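Local structure of coatomer subunit delta (Saccharomyces cerevisiae, 5FJZ) at residues Pro10-Ile15 with Ala99-Leu104; Val244-Ala247 with Glu253-Tyr256. The protein binds a tryptophan-based peptide of Dsl1 through its mu-homology domain and, as the delta subunit of the coatomer coat, probably serves in retrograde Golgi-to-ER transport. All blocks are in the same frame, centred on the assembly; numbering follows the deposited sequence.

Contact 1 of 2, residues Pro10-Ile15 with Ala99-Leu104; sequences PENNGI and ANDQSL
Asn-12 reaches Asp-101 because its CG stands anti to the backbone N (chi1 -177°), which carries the amide straight out from the N-terminal loop toward residues 99-104. Asp-101 meets it with a first torsion displaced from the staggered positions (chi1 -143°), so that a CB not aimed at the other loop still delivers the carboxylate to it. The two backbones never come close: even the nearest pair, the CA atoms of Asn-12 and Asp-101, is 7.7 Å apart, and the side chains alone close the gap. They run past each other side by side, pointing in opposite senses, with amide and carboxylate planes 41° apart. Asp-101 OD1 does most of the touching, lying 3.6 Å from Asn-12 CB, while the second carboxylate oxygen, Asp-101 OD2, stays 4.0 Å from Asn-12 CB. The amide of Asn-12 is probably turned over in the model, so the 2.9 Å between Asn-12 OD1 and Asp-101 OD1 should not be read as two oxygens in contact. The same Asp-101 OD1 forms a salt bridge with Arg-45 NE, a charged partner that probably fixes the carboxylate where Asn-12 meets it.

Within residues 99-104 a side-chain bond also spans the bend: Gln-102 OE1 accepts a hydrogen bond from the backbone N of Asn-100 at 2.9 Å, the donor lying above the carbonyl plane. Gln-102 NE2 in turn bonds to Thr-190 OG1 of the second subunit. Both loops belong to the mu-homology domain and lie within the region found experimentally to interact with Dsl1. The contact thus joins the loop leading into strand 15-27 to the loop leading into strand 104-113, and strand 33-46, which supplies Arg-45, lies between those two strands in the large mixed sheet.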
loop_
_atom_site.group_PDB
_atom_site.type_symbol
_atom_site.label_atom_id
_atom_site.label_comp_id
_atom_site.label_asym_id
_atom_site.label_seq_id
_atom_site.Cartn_x
_atom_site.Cartn_y
_atom_site.Cartn_z
ATOM N N PRO A 10 20.538 -4.793 15.989
ATOM C CA PRO A 10 21.353 -5.661 16.845
ATOM C C PRO A 10 22.699 -6.000 16.218
ATOM O O PRO A 10 22.794 -6.093 15.005
ATOM C CB PRO A 10 20.525 -6.937 16.945
ATOM C CG PRO A 10 19.186 -6.615 16.414
ATOM C CD PRO A 10 19.280 -5.424 15.543
ATOM N N GLU A 11 23.741 -6.143 17.027
ATOM C CA GLU A 11 25.061 -6.494 16.518
ATOM C C GLU A 11 25.143 -7.977 16.204
ATOM O O GLU A 11 24.541 -8.815 16.869
ATOM C CB GLU A 11 26.167 -6.132 17.517
ATOM C CG GLU A 11 27.580 -6.533 17.049
ATOM C CD GLU A 11 28.697 -5.987 17.939
ATOM O OE1 GLU A 11 28.403 -5.249 18.921
ATOM O OE2 GLU A 11 29.872 -6.323 17.651
ATOM N N ASN A 12 25.837 -8.268 15.131
ATOM C CA ASN A 12 26.054 -9.604 14.648
ATOM C C ASN A 12 27.519 -9.883 14.822
ATOM O O ASN A 12 28.340 -9.140 14.298
ATOM C CB ASN A 12 25.663 -9.677 13.164
ATOM C CG ASN A 12 25.789 -11.075 12.540
ATOM O OD1 ASN A 12 25.578 -11.260 11.337
ATOM N ND2 ASN A 12 26.110 -12.072 13.348
ATOM N N ASN A 13 27.868 -10.985 15.494
ATOM C CA ASN A 13 29.299 -11.310 15.696
ATOM C C ASN A 13 29.826 -12.394 14.741
ATOM O O ASN A 13 30.991 -12.860 14.822
ATOM C CB ASN A 13 29.506 -11.625 17.177
ATOM C CG ASN A 13 29.239 -10.417 18.085
ATOM O OD1 ASN A 13 29.708 -9.290 17.836
ATOM N ND2 ASN A 13 28.449 -10.630 19.117
ATOM N N GLY A 14 28.955 -12.786 13.812
ATOM C CA GLY A 14 29.231 -13.791 12.810
ATOM C C GLY A 14 27.970 -14.321 12.164
ATOM O O GLY A 14 27.652 -14.052 10.974
ATOM N N ILE A 15 27.240 -15.095 12.932
ATOM C CA ILE A 15 25.893 -15.554 12.597
ATOM C C ILE A 15 24.916 -15.000 13.609
ATOM O O ILE A 15 25.087 -15.188 14.816
ATOM C CB ILE A 15 25.762 -17.094 12.588
ATOM C CG1 ILE A 15 26.624 -17.657 11.439
ATOM C CG2 ILE A 15 24.321 -17.520 12.373
ATOM C CD1 ILE A 15 26.674 -19.145 11.345
ATOM N N ALA A 99 26.908 -13.218 2.783
ATOM C CA ALA A 99 27.615 -12.961 3.989
ATOM C C ALA A 99 28.041 -11.523 4.131
ATOM O O ALA A 99 29.039 -11.245 4.770
ATOM C CB ALA A 99 28.824 -13.924 4.069
ATOM N N ASN A 100 27.213 -10.594 3.638
ATOM C CA ASN A 100 27.369 -9.173 3.944
ATOM C C ASN A 100 26.248 -8.601 4.846
ATOM O O ASN A 100 25.762 -7.475 4.626
ATOM C CB ASN A 100 27.498 -8.384 2.655
ATOM C CG ASN A 100 28.794 -8.687 1.895
ATOM O OD1 ASN A 100 29.865 -8.329 2.307
ATOM N ND2 ASN A 100 28.671 -9.341 0.777
ATOM N N ASP A 101 25.994 -9.330 5.937
ATOM C CA ASP A 101 25.102 -8.972 6.989
ATOM C C ASP A 101 23.700 -8.575 6.512
ATOM O O ASP A 101 23.063 -7.776 7.122
ATOM C CB ASP A 101 25.679 -7.875 7.846
ATOM C CG ASP A 101 25.343 -8.048 9.332
ATOM O OD1 ASP A 101 24.764 -9.053 9.718
ATOM O OD2 ASP A 101 25.651 -7.132 10.117
ATOM N N GLN A 102 23.245 -9.162 5.434
ATOM C CA GLN A 102 21.864 -8.958 4.934
ATOM C C GLN A 102 20.913 -9.859 5.640
ATOM O O GLN A 102 21.239 -11.042 5.955
ATOM C CB GLN A 102 21.717 -9.255 3.447
ATOM C CG GLN A 102 22.767 -8.583 2.580
ATOM C CD GLN A 102 23.937 -9.487 2.197
ATOM O OE1 GLN A 102 24.388 -10.351 2.973
ATOM N NE2 GLN A 102 24.470 -9.257 1.016
ATOM N N SER A 103 19.717 -9.346 5.880
ATOM C CA SER A 103 18.702 -10.143 6.613
ATOM C C SER A 103 18.072 -11.075 5.594
ATOM O O SER A 103 17.374 -10.639 4.645
ATOM C CB SER A 103 17.608 -9.289 7.292
ATOM O OG SER A 103 18.137 -8.469 8.337
ATOM N N LEU A 104 18.301 -12.350 5.761
ATOM C CA LEU A 104 17.842 -13.344 4.814
ATOM C C LEU A 104 16.665 -14.116 5.413
ATOM O O LEU A 104 16.843 -14.863 6.389
ATOM C CB LEU A 104 18.945 -14.299 4.456
ATOM C CG LEU A 104 20.256 -13.706 4.053
ATOM C CD1 LEU A 104 21.294 -14.822 3.903
ATOM C CD2 LEU A 104 20.185 -12.903 2.756
#

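Contact 2 of 2, residues Val244-Ala247 with Glu253-Tyr256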
loop_
_atom_site.group_PDB
_atom_site.type_symbol
_atom_site.label_atom_id
_atom_site.label_comp_id
_atom_site.label_asym_id
_atom_site.label_seq_id
_atom_site.Cartn_x
_atom_site.Cartn_y
_atom_site.Cartn_z
ATOM N N VAL A 244 23.901 -24.746 14.838
ATOM C CA VAL A 244 24.325 -24.367 13.515
ATOM C C VAL A 244 25.643 -25.158 13.208
ATOM O O VAL A 244 26.537 -25.241 14.043
ATOM C CB VAL A 244 24.588 -22.856 13.466
ATOM C CG1 VAL A 244 25.085 -22.475 12.058
ATOM C CG2 VAL A 244 23.334 -22.038 13.765
ATOM N N VAL A 245 25.777 -25.564 11.952
ATOM C CA VAL A 245 26.654 -26.582 11.558
ATOM C C VAL A 245 27.198 -26.232 10.158
ATOM O O VAL A 245 26.517 -25.618 9.363
ATOM C CB VAL A 245 25.712 -27.828 11.625
ATOM C CG1 VAL A 245 25.533 -28.564 10.319
ATOM C CG2 VAL A 245 25.920 -28.630 12.887
ATOM N N MET A 246 28.399 -26.700 9.860
ATOM C CA MET A 246 28.958 -26.648 8.514
ATOM C C MET A 246 28.097 -27.465 7.605
ATOM O O MET A 246 27.680 -28.565 7.986
ATOM C CB MET A 246 30.403 -27.187 8.517
ATOM C CG MET A 246 31.417 -26.232 9.110
ATOM S SD MET A 246 31.657 -24.835 7.989
ATOM C CE MET A 246 32.645 -25.597 6.672
ATOM N N ALA A 247 27.825 -26.938 6.410
ATOM C CA ALA A 247 26.930 -27.579 5.486
ATOM C C ALA A 247 27.496 -28.918 5.050
ATOM O O ALA A 247 26.746 -29.839 4.771
ATOM C CB ALA A 247 26.651 -26.722 4.261
ATOM N N GLU A 253 30.142 -27.793 14.516
ATOM C CA GLU A 253 29.215 -26.763 14.934
ATOM C C GLU A 253 29.886 -25.419 14.852
ATOM O O GLU A 253 31.125 -25.314 14.967
ATOM C CB GLU A 253 28.712 -27.041 16.348
ATOM C CG GLU A 253 28.002 -28.391 16.419
ATOM C CD GLU A 253 27.173 -28.579 17.669
ATOM O OE1 GLU A 253 27.442 -27.884 18.671
ATOM O OE2 GLU A 253 26.240 -29.421 17.650
ATOM N N LEU A 254 29.072 -24.384 14.628
ATOM C CA LEU A 254 29.586 -23.042 14.431
ATOM C C LEU A 254 29.045 -22.120 15.537
ATOM O O LEU A 254 27.969 -22.357 16.023
ATOM C CB LEU A 254 29.116 -22.555 13.057
ATOM C CG LEU A 254 29.967 -22.769 11.797
ATOM C CD1 LEU A 254 31.318 -23.429 12.037
ATOM C CD2 LEU A 254 29.180 -23.464 10.707
ATOM N N PRO A 255 29.731 -21.016 15.815
ATOM C CA PRO A 255 29.243 -20.084 16.816
ATOM C C PRO A 255 28.072 -19.251 16.220
ATOM O O PRO A 255 28.057 -18.953 15.024
ATOM C CB PRO A 255 30.393 -19.132 17.011
ATOM C CG PRO A 255 31.159 -19.165 15.681
ATOM C CD PRO A 255 31.077 -20.627 15.325
ATOM N N TYR A 256 27.132 -18.881 17.058
ATOM C CA TYR A 256 25.962 -18.106 16.571
ATOM C C TYR A 256 25.207 -17.528 17.771
ATOM O O TYR A 256 25.470 -17.887 18.914
ATOM C CB TYR A 256 25.054 -18.947 15.733
ATOM C CG TYR A 256 24.367 -20.052 16.511
ATOM C CD1 TYR A 256 25.015 -21.273 16.730
ATOM C CD2 TYR A 256 23.066 -19.900 16.986
ATOM C CE1 TYR A 256 24.409 -22.299 17.434
ATOM C CE2 TYR A 256 22.455 -20.904 17.704
ATOM C CZ TYR A 256 23.114 -22.106 17.899
ATOM O OH TYR A 256 22.516 -23.081 18.592
#
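Val-244 lays its CG2 methyl over one face of the Tyr-256 ring, a CH-pi contact 3.6 Å from that methyl to the ring centroid and 17° off the normal, displaced toward the rim near CG and CD1. Its other branch, CG1, touches Leu-254 CB. Leu-254 in turn packs against the backbone of the strand: its CD2 is 3.4 Å from Met-246 N, and the same CD2 lies 3.9 Å from Met-246 CG. The bent Met-246 chain brings SD to this methyl as well.

Behind these side chains is one backbone hydrogen bond, Leu-254 N to Val-244 O at 2.7 Å, with Glu-253 CA making a CA-H...O contact to the same oxygen. Val-245 and Glu-253 form a single antiparallel bridge, a non-hydrogen-bonded pair with CA atoms 4.2 Å apart, flanked on its other side by a backbone bond between Met-246 and Gln-252. The arrangement is a hairpin-like return in the mu-homology domain, secured by that single bridge, in which the chain leaves strand 241-246 and folds back along its end before entering strand 257-269.

Tyr-256 has CG between its backbone N and carbonyl carbon (chi1 67°), which stands the ring beside Val-244. Lys-231 makes a cation-pi interaction with this ring. Farther out, Ile-15 and Ile-17 of strand 15-27 pack against both Val-244 and Tyr-256, and Val-245 bonds through its backbone to Asn-55 of strand 54-58.

Overall arrangement
Contacts 1 and 2 have their centres 14 Å apart on the same side of the chain's centre, and Ile-15 joins them. This residue ends segment 10-15 and packs against residues 244-247 and 253-256, its CB 3.7 Å from Tyr-256 CB and its CD1 3.8 Å from Val-244 CG1; a backbone bond to Asp-257 continues the link into strand 257-269. Peptide binding involves the other segment of contact 1, residues 99-104: Ser-103 makes backbone hydrogen bonds to the bound Dsl1 peptide and Leu-104 packs on one of its aromatic side chains. Residues 99-104 also meet the second subunit, whereas no other protein chain of the assembly touches contact 2.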